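Side-chain contacts in protein-glutamine deamidase Cif (Burkholderia pseudomallei, PDB 3GQM), which deamidates a single glutamine of host NEDD8 to glutamate, thereby disabling cullin-RING ubiquitin ligases and blocking the host cell cycle: residues A[63-68]-A[108-113]; A[41-46]-A[271-276]; A[162-167]-A[258-263]. All coordinates share one frame; numbering follows the deposited sequence.

In the fold
Contact 1 fixes residues before helix 67-80 to helix 104-116, contact 2 joins helix ends at the surface, and contact 3 links strands 159-165 and 253-260. Contacts 1 and 2, centres about 12 Å apart, meet where I63 O lies 3.6 Å from Y271 OH. Contacts 1 and 3, centres about 17 Å apart, join through helix 104-116: F112 CZ approaches H258 CB at 3.4 Å. Contacts 2 and 3 use opposite ends of helix 262-273 without touching. Of the probable catalytic residues C104, H159 and Q179, C104 is about 11 Å from N110 of contact 1 and Q179 about 11 Å from D164 of contact 3, side chain to side chain; contact 2 lies away.

Contact 1 of 3, residues A[63-68]-A[108-113]; sequences IARDPR and ANNIFK
R65 reaches N110 from the turn just before helix 67-80, and its side chain makes the hydrogen bonds to N110. From CB, which points toward helix 104-116, the chain runs extended through CG and CD to NE (chi3 179°). The R65 side chain also touches N55, and the cross-contact begins at the guanidinium. NH1 and NH2 both donate to N110 OD1, each at 2.9 Å, so that one amide oxygen lies at the edge of the guanidinium, near its plane. The amide is turned 77° against that plane. As a result NH2 arrives within the carbonyl plane of N110, while NH1 comes from well above it, and both bonds are bent, as a shared acceptor requires. K113 crosses at about a right angle, its CE 3.9 Å from R65 NH2.

Arginine suits this buried place because its many N-H groups can also serve backbone carbonyls: NH1 binds V52 O and NH2 binds R57 O. Asparagine offers both polarities, its ND2 donating to L106 O and N55 O. K113 NZ is 5.0 Å from R65 NH2, a proximity probably eased by its salt bridge to E117 and by the carbonyls of Y58, T60 and I122. The three side chains thus gather backbone carbonyls of the 52-60 region between the residues preceding helix 67-80 and the helix that, as in papain-like enzymes, begins with the probable nucleophile, C104.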
ATOM      1  N   ILE A  63      10.591   8.110  -9.149  1.00 33.19           N
ATOM      2  CA  ILE A  63      11.823   7.644  -9.800  1.00 34.44           C
ATOM      3  C   ILE A  63      12.822   8.778  -9.922  1.00 34.57           C
ATOM      4  O   ILE A  63      13.945   8.540 -10.265  1.00 35.82           O
ATOM      5  CB  ILE A  63      11.576   7.020 -11.210  1.00 34.65           C
ATOM      6  CG1 ILE A  63      10.825   8.035 -12.091  1.00 35.85           C
ATOM      7  CG2 ILE A  63      10.857   5.637 -11.084  1.00 34.19           C
ATOM      8  CD1 ILE A  63      10.808   7.697 -13.552  1.00 42.33           C
ATOM      9  N   ALA A  64      12.412  10.011  -9.649  1.00 35.40           N
ATOM     10  CA  ALA A  64      13.380  11.104  -9.613  1.00 36.22           C
ATOM     11  C   ALA A  64      14.150  11.168  -8.313  1.00 37.10           C
ATOM     12  O   ALA A  64      15.034  12.036  -8.181  1.00 38.03           O
ATOM     13  CB  ALA A  64      12.719  12.448  -9.909  1.00 35.40           C
ATOM     14  N   ARG A  65      13.832  10.280  -7.354  1.00 36.19           N
ATOM     15  CA  ARG A  65      14.547  10.232  -6.072  1.00 35.32           C
ATOM     16  C   ARG A  65      16.005   9.779  -6.172  1.00 35.76           C
ATOM     17  O   ARG A  65      16.310   8.701  -6.691  1.00 36.11           O
ATOM     18  CB  ARG A  65      13.825   9.342  -5.045  1.00 33.76           C
ATOM     19  CG  ARG A  65      12.459   9.893  -4.610  1.00 32.91           C
ATOM     20  CD  ARG A  65      11.658   8.827  -3.898  1.00 27.61           C
ATOM     21  NE  ARG A  65      10.355   9.343  -3.463  1.00 26.17           N
ATOM     22  CZ  ARG A  65       9.423   8.612  -2.871  1.00 23.45           C
ATOM     23  NH1 ARG A  65       9.625   7.292  -2.630  1.00 22.37           N
ATOM     24  NH2 ARG A  65       8.301   9.201  -2.505  1.00 22.80           N
ATOM     25  N   ASP A  66      16.899  10.570  -5.586  1.00 36.11           N
ATOM     26  CA  ASP A  66      18.327  10.290  -5.634  1.00 36.39           C
ATOM     27  C   ASP A  66      18.719   9.641  -4.345  1.00 35.76           C
ATOM     28  O   ASP A  66      18.637  10.286  -3.332  1.00 35.71           O
ATOM     29  CB  ASP A  66      19.091  11.607  -5.743  1.00 37.79           C
ATOM     30  CG  ASP A  66      20.538  11.422  -6.197  1.00 40.59           C
ATOM     31  OD1 ASP A  66      21.114  10.303  -6.096  1.00 41.77           O
ATOM     32  OD2 ASP A  66      21.090  12.437  -6.677  1.00 47.77           O
ATOM     33  N   PRO A  67      19.144   8.370  -4.380  1.00 35.27           N
ATOM     34  CA  PRO A  67      19.499   7.638  -3.175  1.00 36.38           C
ATOM     35  C   PRO A  67      20.756   8.180  -2.457  1.00 37.33           C
ATOM     36  O   PRO A  67      20.835   8.040  -1.244  1.00 37.63           O
ATOM     37  CB  PRO A  67      19.740   6.208  -3.668  1.00 36.23           C
ATOM     38  CG  PRO A  67      20.072   6.337  -5.123  1.00 36.33           C
ATOM     39  CD  PRO A  67      19.326   7.566  -5.605  1.00 36.30           C
ATOM     40  N   ARG A  68      21.711   8.758  -3.202  1.00 37.80           N
ATOM     41  CA  ARG A  68      22.881   9.426  -2.607  1.00 38.49           C
ATOM     42  C   ARG A  68      22.435  10.672  -1.804  1.00 36.79           C
ATOM     43  O   ARG A  68      22.846  10.852  -0.676  1.00 36.63           O
ATOM     44  CB  ARG A  68      23.930   9.859  -3.661  1.00 38.45           C
ATOM     45  N   ALA A 108       1.421   2.184   1.027  1.00 20.70           N
ATOM     46  CA  ALA A 108       0.354   2.460   0.086  1.00 19.99           C
ATOM     47  C   ALA A 108       0.664   3.716  -0.755  1.00 20.82           C
ATOM     48  O   ALA A 108       0.446   3.722  -1.978  1.00 21.96           O
ATOM     49  CB  ALA A 108      -1.024   2.612   0.823  1.00 20.08           C
ATOM     50  N   ASN A 109       1.115   4.785  -0.113  1.00 20.46           N
ATOM     51  CA  ASN A 109       1.420   6.018  -0.837  1.00 21.11           C
ATOM     52  C   ASN A 109       2.508   5.806  -1.924  1.00 20.32           C
ATOM     53  O   ASN A 109       2.341   6.205  -3.044  1.00 20.51           O
ATOM     54  CB  ASN A 109       1.825   7.135   0.140  1.00 21.35           C
ATOM     55  CG  ASN A 109       0.647   7.728   0.883  1.00 22.24           C
ATOM     56  OD1 ASN A 109      -0.512   7.577   0.493  1.00 26.45           O
ATOM     57  ND2 ASN A 109       0.932   8.351   1.991  1.00 22.14           N
ATOM     58  N   ASN A 110       3.587   5.139  -1.571  1.00 20.69           N
ATOM     59  CA  ASN A 110       4.685   4.885  -2.502  1.00 22.14           C
ATOM     60  C   ASN A 110       4.420   3.859  -3.604  1.00 22.26           C
ATOM     61  O   ASN A 110       4.776   4.095  -4.762  1.00 22.38           O
ATOM     62  CB  ASN A 110       5.944   4.558  -1.705  1.00 20.05           C
ATOM     63  CG  ASN A 110       6.542   5.831  -1.109  1.00 23.10           C
ATOM     64  OD1 ASN A 110       6.830   6.766  -1.860  1.00 21.54           O
ATOM     65  ND2 ASN A 110       6.638   5.917   0.240  1.00 21.61           N
ATOM     66  N   ILE A 111       3.774   2.735  -3.262  1.00 22.77           N
ATOM     67  CA  ILE A 111       3.382   1.772  -4.321  1.00 23.07           C
ATOM     68  C   ILE A 111       2.331   2.369  -5.271  1.00 23.06           C
ATOM     69  O   ILE A 111       2.346   2.096  -6.494  1.00 23.59           O
ATOM     70  CB  ILE A 111       2.909   0.414  -3.725  1.00 23.32           C
ATOM     71  CG1 ILE A 111       4.132  -0.327  -3.108  1.00 23.43           C
ATOM     72  CG2 ILE A 111       2.195  -0.414  -4.821  1.00 22.65           C
ATOM     73  CD1 ILE A 111       3.766  -1.407  -2.046  1.00 27.90           C
ATOM     74  N   PHE A 112       1.441   3.191  -4.723  1.00 21.05           N
ATOM     75  CA  PHE A 112       0.516   3.968  -5.558  1.00 21.15           C
ATOM     76  C   PHE A 112       1.262   4.853  -6.596  1.00 21.73           C
ATOM     77  O   PHE A 112       0.892   4.848  -7.777  1.00 21.44           O
ATOM     78  CB  PHE A 112      -0.373   4.871  -4.690  1.00 21.09           C
ATOM     79  CG  PHE A 112      -1.427   5.660  -5.473  1.00 22.33           C
ATOM     80  CD1 PHE A 112      -2.726   5.122  -5.660  1.00 23.56           C
ATOM     81  CD2 PHE A 112      -1.112   6.933  -6.026  1.00 25.06           C
ATOM     82  CE1 PHE A 112      -3.712   5.813  -6.385  1.00 23.25           C
ATOM     83  CE2 PHE A 112      -2.084   7.668  -6.744  1.00 22.73           C
ATOM     84  CZ  PHE A 112      -3.393   7.108  -6.931  1.00 23.69           C
ATOM     85  N   LYS A 113       2.240   5.658  -6.135  1.00 21.37           N
ATOM     86  CA  LYS A 113       3.070   6.460  -7.036  1.00 21.39           C
ATOM     87  C   LYS A 113       3.791   5.547  -8.025  1.00 21.94           C
ATOM     88  O   LYS A 113       3.731   5.808  -9.249  1.00 20.91           O
ATOM     89  CB  LYS A 113       4.082   7.324  -6.251  1.00 23.06           C
ATOM     90  CG  LYS A 113       3.408   8.539  -5.498  1.00 22.96           C
ATOM     91  CD  LYS A 113       4.431   9.230  -4.541  1.00 23.22           C
ATOM     92  CE  LYS A 113       5.672   9.810  -5.310  1.00 23.56           C
ATOM     93  NZ  LYS A 113       5.246  11.060  -5.970  1.00 21.34           N
TER

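Contact 2 of 3, residues A[41-46]-A[271-276]; sequences MQSLSG and YVAGLG
S43 and A273 meet where the C-terminal ends of helices 29-42 and 262-273 draw together, their CA atoms 5.3 Å apart. Van der Waals packing is the whole of the direct contact. S43 OG lies 3.6 Å from A273 CA, and S43 CB sits 3.8 Å from the same CA, so the small serine rests on the backbone of the alanine with the alanine methyl beside it. Small side chains on both sides permit so close an approach. The second patch is made by L275, whose CD2 comes within 3.6 Å of G46 CA and 3.7 Å of G46 C. G46 carries no side chain, and the leucine methyl therefore lies directly against its main chain; the same leucine also packs on S48 and S49.

No hydrogen bond joins the two segments directly. S43 OG turns back to L40 O, which satisfies the hydroxyl near the helix end. S45 OG reaches Q42 O at 3.1 Å, nearly in line with the carbonyl, and G46 N binds S43 O at 2.8 Å, so the turn is internally braced. Just beyond G46, S49 OG is hydrogen-bonded to V272 O, a carbonyl of the last turn of helix 262-273.

G274 departs from helical angles, and beyond it the L275 side chain comes over to G46, the N-cap of helix 47-53. The result is a surface-lying junction of helix ends, in which L275 of the C-terminal tail packs against the turn linking helices 29-42 and 47-53.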
ATOM      1  N   MET A  41      10.040  -6.536  -4.575  1.00 30.92           N
ATOM      2  CA  MET A  41      10.206  -6.839  -3.156  1.00 32.30           C
ATOM      3  C   MET A  41      11.598  -7.389  -2.782  1.00 32.67           C
ATOM      4  O   MET A  41      12.131  -7.054  -1.723  1.00 30.59           O
ATOM      5  CB  MET A  41       9.110  -7.758  -2.602  1.00 30.92           C
ATOM      6  CG  MET A  41       7.707  -7.181  -2.745  1.00 33.01           C
ATOM      7  SD  MET A  41       7.404  -5.839  -1.628  1.00 32.62           S
ATOM      8  CE  MET A  41       7.240  -4.410  -2.665  1.00 29.59           C
ATOM      9  N   GLN A  42      12.156  -8.245  -3.631  1.00 34.11           N
ATOM     10  CA  GLN A  42      13.485  -8.823  -3.343  1.00 35.83           C
ATOM     11  C   GLN A  42      14.568  -7.750  -3.345  1.00 35.88           C
ATOM     12  O   GLN A  42      15.556  -7.871  -2.647  1.00 37.56           O
ATOM     13  CB  GLN A  42      13.872  -9.889  -4.390  1.00 36.29           C
ATOM     14  CG  GLN A  42      12.896 -11.053  -4.514  1.00 38.25           C
ATOM     15  CD  GLN A  42      13.070 -11.897  -5.801  1.00 42.85           C
ATOM     16  OE1 GLN A  42      12.187 -12.685  -6.150  1.00 43.30           O
ATOM     17  NE2 GLN A  42      14.212 -11.743  -6.489  1.00 44.55           N
ATOM     18  N   SER A  43      14.396  -6.707  -4.133  1.00 36.84           N
ATOM     19  CA  SER A  43      15.436  -5.665  -4.281  1.00 37.98           C
ATOM     20  C   SER A  43      15.538  -4.711  -3.073  1.00 38.00           C
ATOM     21  O   SER A  43      16.480  -3.931  -2.958  1.00 38.53           O
ATOM     22  CB  SER A  43      15.147  -4.843  -5.520  1.00 37.37           C
ATOM     23  OG  SER A  43      14.103  -3.886  -5.267  1.00 41.36           O
ATOM     24  N   LEU A  44      14.564  -4.791  -2.178  1.00 38.99           N
ATOM     25  CA  LEU A  44      14.386  -3.808  -1.108  1.00 39.17           C
ATOM     26  C   LEU A  44      15.339  -4.115   0.036  1.00 39.92           C
ATOM     27  O   LEU A  44      15.376  -3.404   1.051  1.00 39.35           O
ATOM     28  CB  LEU A  44      12.938  -3.845  -0.634  1.00 39.52           C
ATOM     29  CG  LEU A  44      11.869  -2.867  -1.163  1.00 39.80           C
ATOM     30  CD1 LEU A  44      12.107  -2.282  -2.548  1.00 40.08           C
ATOM     31  CD2 LEU A  44      10.513  -3.525  -1.049  1.00 38.52           C
ATOM     32  N   SER A  45      16.107  -5.191  -0.121  1.00 40.29           N
ATOM     33  CA  SER A  45      17.175  -5.478   0.825  1.00 41.44           C
ATOM     34  C   SER A  45      18.355  -4.619   0.400  1.00 41.05           C
ATOM     35  O   SER A  45      19.267  -4.418   1.186  1.00 42.26           O
ATOM     36  CB  SER A  45      17.536  -6.974   0.831  1.00 41.41           C
ATOM     37  OG  SER A  45      17.786  -7.407  -0.492  1.00 43.95           O
ATOM     38  N   GLY A  46      18.311  -4.117  -0.838  1.00 40.53           N
ATOM     39  CA  GLY A  46      19.281  -3.159  -1.369  1.00 40.91           C
ATOM     40  C   GLY A  46      19.053  -1.727  -0.851  1.00 41.62           C
ATOM     41  O   GLY A  46      17.907  -1.222  -0.787  1.00 40.17           O
ATOM     42  N   TYR A 271      13.224  -0.078 -12.918  1.00 35.27           N
ATOM     43  CA  TYR A 271      14.153   0.963 -12.588  1.00 37.86           C
ATOM     44  C   TYR A 271      14.543   0.891 -11.097  1.00 37.98           C
ATOM     45  O   TYR A 271      15.735   0.792 -10.756  1.00 37.93           O
ATOM     46  CB  TYR A 271      13.575   2.335 -12.949  1.00 38.89           C
ATOM     47  CG  TYR A 271      14.435   3.455 -12.408  1.00 43.79           C
ATOM     48  CD1 TYR A 271      15.489   3.974 -13.161  1.00 47.17           C
ATOM     49  CD2 TYR A 271      14.233   3.943 -11.114  1.00 44.64           C
ATOM     50  CE1 TYR A 271      16.302   4.965 -12.650  1.00 50.91           C
ATOM     51  CE2 TYR A 271      15.033   4.923 -10.595  1.00 50.32           C
ATOM     52  CZ  TYR A 271      16.063   5.433 -11.360  1.00 51.93           C
ATOM     53  OH  TYR A 271      16.839   6.424 -10.829  1.00 57.48           O
ATOM     54  N   VAL A 272      13.535   0.888 -10.214  1.00 37.14           N
ATOM     55  CA  VAL A 272      13.776   0.890  -8.784  1.00 35.77           C
ATOM     56  C   VAL A 272      14.519  -0.360  -8.372  1.00 36.96           C
ATOM     57  O   VAL A 272      15.487  -0.295  -7.591  1.00 35.96           O
ATOM     58  CB  VAL A 272      12.448   1.057  -7.940  1.00 35.96           C
ATOM     59  CG1 VAL A 272      12.757   0.869  -6.431  1.00 34.16           C
ATOM     60  CG2 VAL A 272      11.808   2.428  -8.204  1.00 31.32           C
ATOM     61  N   ALA A 273      14.079  -1.499  -8.910  1.00 37.77           N
ATOM     62  CA  ALA A 273      14.771  -2.736  -8.666  1.00 39.94           C
ATOM     63  C   ALA A 273      16.197  -2.719  -9.241  1.00 41.57           C
ATOM     64  O   ALA A 273      17.015  -3.520  -8.832  1.00 42.34           O
ATOM     65  CB  ALA A 273      13.970  -3.960  -9.190  1.00 39.16           C
ATOM     66  N   GLY A 274      16.490  -1.830 -10.184  1.00 44.22           N
ATOM     67  CA  GLY A 274      17.808  -1.847 -10.856  1.00 47.63           C
ATOM     68  C   GLY A 274      18.905  -1.483  -9.863  1.00 49.91           C
ATOM     69  O   GLY A 274      20.027  -1.113 -10.255  1.00 50.54           O
ATOM     70  N   LEU A 275      18.561  -1.633  -8.580  1.00 51.06           N
ATOM     71  CA  LEU A 275      19.261  -1.056  -7.439  1.00 52.11           C
ATOM     72  C   LEU A 275      19.626   0.329  -7.831  1.00 53.21           C
ATOM     73  O   LEU A 275      20.806   0.711  -7.796  1.00 54.65           O
ATOM     74  CB  LEU A 275      20.458  -1.885  -6.953  1.00 51.88           C
ATOM     75  CG  LEU A 275      21.042  -1.757  -5.509  1.00 52.27           C
ATOM     76  CD1 LEU A 275      22.332  -0.950  -5.455  1.00 52.88           C
ATOM     77  CD2 LEU A 275      20.071  -1.318  -4.385  1.00 48.34           C
ATOM     78  N   GLY A 276      18.586   1.062  -8.222  1.00 53.69           N
ATOM     79  CA  GLY A 276      18.664   2.455  -8.603  1.00 54.27           C
ATOM     80  C   GLY A 276      17.285   3.070  -8.595  1.00 54.52           C
ATOM     81  O   GLY A 276      16.738   3.392  -7.531  1.00 55.05           O
TER

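Contact 3 of 3, residues A[162-167]-A[258-263]; sequences LIDLPA and HEYDFR
Y260 and D164 bring their side chains across each other at about a right angle, while the planes of the ring and the carboxylate are 52° apart. D164 OD1 lies at the edge of the ring, near its plane, and accepts a hydrogen bond from Y260 OH, modelled very short at 2.5 Å, so the exact length is uncertain; the same oxygen is 3.3 Å from CE2 of that ring. Y260 CB points toward strand 159-165, and with CG between the backbone N and the carbonyl carbon (chi1 70°) the ring projects across to the aspartate. P166 adds an apolar neighbour, its CB 3.7 Å from Y260 OH.

Tyrosine suits the place because its long, rigid ring carries a donor into a buried region, and aspartate because its two oxygens can serve different partners. OD2 of D164 makes a salt bridge to R33 of helix 29-42, which would probably favour the ionised carboxylate.

Strand 147-154 lies between the two strands in the sheet, and its N147 binds Y260 O and A167 N. The Y260-D164 pair thus links strands 159-165 and 253-260, with M115 of helix 104-116 packed on both residues, in a core of a helix packed on an antiparallel sheet, consistent with the papain-like fold.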
ATOM      1  N   LEU A 162      -4.028  -0.588  -0.580  1.00 21.90           N
ATOM      2  CA  LEU A 162      -4.383  -0.441  -1.983  1.00 21.97           C
ATOM      3  C   LEU A 162      -5.202  -1.649  -2.463  1.00 21.41           C
ATOM      4  O   LEU A 162      -4.978  -2.761  -2.023  1.00 21.41           O
ATOM      5  CB  LEU A 162      -3.103  -0.358  -2.808  1.00 20.73           C
ATOM      6  CG  LEU A 162      -2.063   0.727  -2.497  1.00 21.89           C
ATOM      7  CD1 LEU A 162      -0.873   0.634  -3.519  1.00 23.18           C
ATOM      8  CD2 LEU A 162      -2.702   2.091  -2.648  1.00 20.30           C
ATOM      9  N   ILE A 163      -6.138  -1.373  -3.363  1.00 21.60           N
ATOM     10  CA  ILE A 163      -6.805  -2.378  -4.155  1.00 22.21           C
ATOM     11  C   ILE A 163      -6.354  -2.206  -5.603  1.00 22.12           C
ATOM     12  O   ILE A 163      -6.587  -1.157  -6.183  1.00 23.15           O
ATOM     13  CB  ILE A 163      -8.338  -2.201  -4.098  1.00 21.36           C
ATOM     14  CG1 ILE A 163      -8.805  -2.347  -2.640  1.00 21.84           C
ATOM     15  CG2 ILE A 163      -8.975  -3.280  -4.951  1.00 22.31           C
ATOM     16  CD1 ILE A 163     -10.135  -1.681  -2.305  1.00 21.46           C
ATOM     17  N   ASP A 164      -5.703  -3.226  -6.163  1.00 21.46           N
ATOM     18  CA  ASP A 164      -5.270  -3.208  -7.546  1.00 22.77           C
ATOM     19  C   ASP A 164      -6.365  -3.848  -8.446  1.00 22.94           C
ATOM     20  O   ASP A 164      -6.816  -4.968  -8.181  1.00 23.45           O
ATOM     21  CB  ASP A 164      -3.980  -4.000  -7.632  1.00 23.08           C
ATOM     22  CG  ASP A 164      -3.272  -3.842  -8.981  1.00 25.19           C
ATOM     23  OD1 ASP A 164      -3.773  -3.164  -9.880  1.00 24.54           O
ATOM     24  OD2 ASP A 164      -2.209  -4.443  -9.145  1.00 29.63           O
ATOM     25  N   LEU A 165      -6.799  -3.126  -9.453  1.00 23.50           N
ATOM     26  CA  LEU A 165      -7.843  -3.589 -10.397  1.00 26.53           C
ATOM     27  C   LEU A 165      -7.287  -3.631 -11.829  1.00 27.08           C
ATOM     28  O   LEU A 165      -7.622  -2.782 -12.660  1.00 28.17           O
ATOM     29  CB  LEU A 165      -9.064  -2.641 -10.346  1.00 25.94           C
ATOM     30  CG  LEU A 165      -9.685  -2.458  -8.955  1.00 25.01           C
ATOM     31  CD1 LEU A 165     -10.605  -1.246  -8.900  1.00 25.69           C
ATOM     32  CD2 LEU A 165     -10.489  -3.696  -8.550  1.00 26.75           C
ATOM     33  N   PRO A 166      -6.425  -4.602 -12.125  1.00 28.01           N
ATOM     34  CA  PRO A 166      -5.895  -4.594 -13.487  1.00 30.12           C
ATOM     35  C   PRO A 166      -6.966  -5.016 -14.464  1.00 32.71           C
ATOM     36  O   PRO A 166      -7.848  -5.785 -14.092  1.00 32.44           O
ATOM     37  CB  PRO A 166      -4.785  -5.655 -13.463  1.00 29.14           C
ATOM     38  CG  PRO A 166      -5.046  -6.521 -12.251  1.00 28.61           C
ATOM     39  CD  PRO A 166      -5.972  -5.754 -11.318  1.00 28.10           C
ATOM     40  N   ALA A 167      -6.902  -4.536 -15.700  1.00 35.37           N
ATOM     41  CA  ALA A 167      -7.820  -5.101 -16.717  1.00 39.55           C
ATOM     42  C   ALA A 167      -7.292  -6.465 -17.198  1.00 41.06           C
ATOM     43  O   ALA A 167      -6.109  -6.623 -17.527  1.00 41.70           O
ATOM     44  CB  ALA A 167      -8.045  -4.140 -17.868  1.00 38.31           C
ATOM     45  N   HIS A 258      -7.375   5.643  -9.510  1.00 27.76           N
ATOM     46  CA  HIS A 258      -6.542   6.325 -10.490  1.00 26.51           C
ATOM     47  C   HIS A 258      -6.115   5.288 -11.500  1.00 27.21           C
ATOM     48  O   HIS A 258      -5.572   4.236 -11.136  1.00 25.53           O
ATOM     49  CB  HIS A 258      -5.292   6.853  -9.787  1.00 25.20           C
ATOM     50  CG  HIS A 258      -4.531   7.856 -10.580  1.00 25.92           C
ATOM     51  ND1 HIS A 258      -3.933   7.555 -11.783  1.00 26.32           N
ATOM     52  CD2 HIS A 258      -4.252   9.164 -10.338  1.00 27.08           C
ATOM     53  CE1 HIS A 258      -3.328   8.635 -12.258  1.00 26.04           C
ATOM     54  NE2 HIS A 258      -3.512   9.624 -11.403  1.00 28.07           N
ATOM     55  N   GLU A 259      -6.263   5.609 -12.776  1.00 27.12           N
ATOM     56  CA  GLU A 259      -5.791   4.698 -13.806  1.00 27.60           C
ATOM     57  C   GLU A 259      -4.282   4.549 -13.765  1.00 27.08           C
ATOM     58  O   GLU A 259      -3.552   5.449 -13.278  1.00 26.67           O
ATOM     59  CB  GLU A 259      -6.213   5.150 -15.223  1.00 27.61           C
ATOM     60  CG  GLU A 259      -5.715   6.526 -15.616  1.00 31.68           C
ATOM     61  CD  GLU A 259      -6.314   6.975 -16.958  1.00 38.75           C
ATOM     62  OE1 GLU A 259      -5.935   6.380 -17.977  1.00 41.35           O
ATOM     63  OE2 GLU A 259      -7.184   7.888 -16.992  1.00 41.75           O
ATOM     64  N   TYR A 260      -3.820   3.418 -14.287  1.00 25.63           N
ATOM     65  CA  TYR A 260      -2.405   3.253 -14.549  1.00 26.31           C
ATOM     66  C   TYR A 260      -2.171   2.472 -15.823  1.00 26.26           C
ATOM     67  O   TYR A 260      -3.003   1.632 -16.246  1.00 25.90           O
ATOM     68  CB  TYR A 260      -1.674   2.611 -13.340  1.00 25.87           C
ATOM     69  CG  TYR A 260      -1.968   1.138 -13.048  1.00 25.44           C
ATOM     70  CD1 TYR A 260      -1.204   0.109 -13.638  1.00 23.20           C
ATOM     71  CD2 TYR A 260      -3.023   0.784 -12.184  1.00 24.42           C
ATOM     72  CE1 TYR A 260      -1.462  -1.238 -13.366  1.00 24.33           C
ATOM     73  CE2 TYR A 260      -3.292  -0.559 -11.898  1.00 25.81           C
ATOM     74  CZ  TYR A 260      -2.498  -1.563 -12.463  1.00 25.16           C
ATOM     75  OH  TYR A 260      -2.811  -2.848 -12.162  1.00 24.54           O
ATOM     76  N   ASP A 261      -1.047   2.785 -16.442  1.00 27.04           N
ATOM     77  CA  ASP A 261      -0.498   2.004 -17.527  1.00 29.08           C
ATOM     78  C   ASP A 261       0.292   0.819 -16.982  1.00 28.30           C
ATOM     79  O   ASP A 261       1.291   1.010 -16.306  1.00 28.35           O
ATOM     80  CB  ASP A 261       0.493   2.845 -18.321  1.00 30.96           C
ATOM     81  CG  ASP A 261       1.013   2.093 -19.520  1.00 35.54           C
ATOM     82  OD1 ASP A 261       0.337   2.163 -20.557  1.00 45.15           O
ATOM     83  OD2 ASP A 261       2.054   1.403 -19.424  1.00 43.36           O
ATOM     84  N   PHE A 262      -0.096  -0.394 -17.319  1.00 27.44           N
ATOM     85  CA  PHE A 262       0.686  -1.539 -16.849  1.00 28.26           C
ATOM     86  C   PHE A 262       2.175  -1.592 -17.208  1.00 27.21           C
ATOM     87  O   PHE A 262       3.013  -2.004 -16.394  1.00 26.46           O
ATOM     88  CB  PHE A 262       0.003  -2.857 -17.240  1.00 28.44           C
ATOM     89  CG  PHE A 262       0.670  -4.046 -16.669  1.00 30.85           C
ATOM     90  CD1 PHE A 262       0.493  -4.360 -15.308  1.00 32.51           C
ATOM     91  CD2 PHE A 262       1.504  -4.842 -17.471  1.00 31.34           C
ATOM     92  CE1 PHE A 262       1.145  -5.455 -14.745  1.00 34.67           C
ATOM     93  CE2 PHE A 262       2.161  -5.947 -16.939  1.00 33.44           C
ATOM     94  CZ  PHE A 262       1.988  -6.269 -15.579  1.00 35.57           C
ATOM     95  N   ARG A 263       2.518  -1.246 -18.436  1.00 27.07           N
ATOM     96  CA  ARG A 263       3.950  -1.268 -18.826  1.00 28.03           C
ATOM     97  C   ARG A 263       4.737  -0.187 -18.116  1.00 27.04           C
ATOM     98  O   ARG A 263       5.907  -0.379 -17.820  1.00 27.34           O
ATOM     99  CB  ARG A 263       4.139  -1.070 -20.347  1.00 27.79           C
ATOM    100  CG  ARG A 263       3.662  -2.262 -21.182  1.00 30.91           C
ATOM    101  CD  ARG A 263       4.149  -2.070 -22.654  1.00 35.87           C
ATOM    102  NE  ARG A 263       3.576  -3.054 -23.566  1.00 37.00           N
ATOM    103  CZ  ARG A 263       3.920  -4.345 -23.565  1.00 37.81           C
ATOM    104  NH1 ARG A 263       3.350  -5.172 -24.427  1.00 40.39           N
ATOM    105  NH2 ARG A 263       4.832  -4.802 -22.708  1.00 34.65           N
TER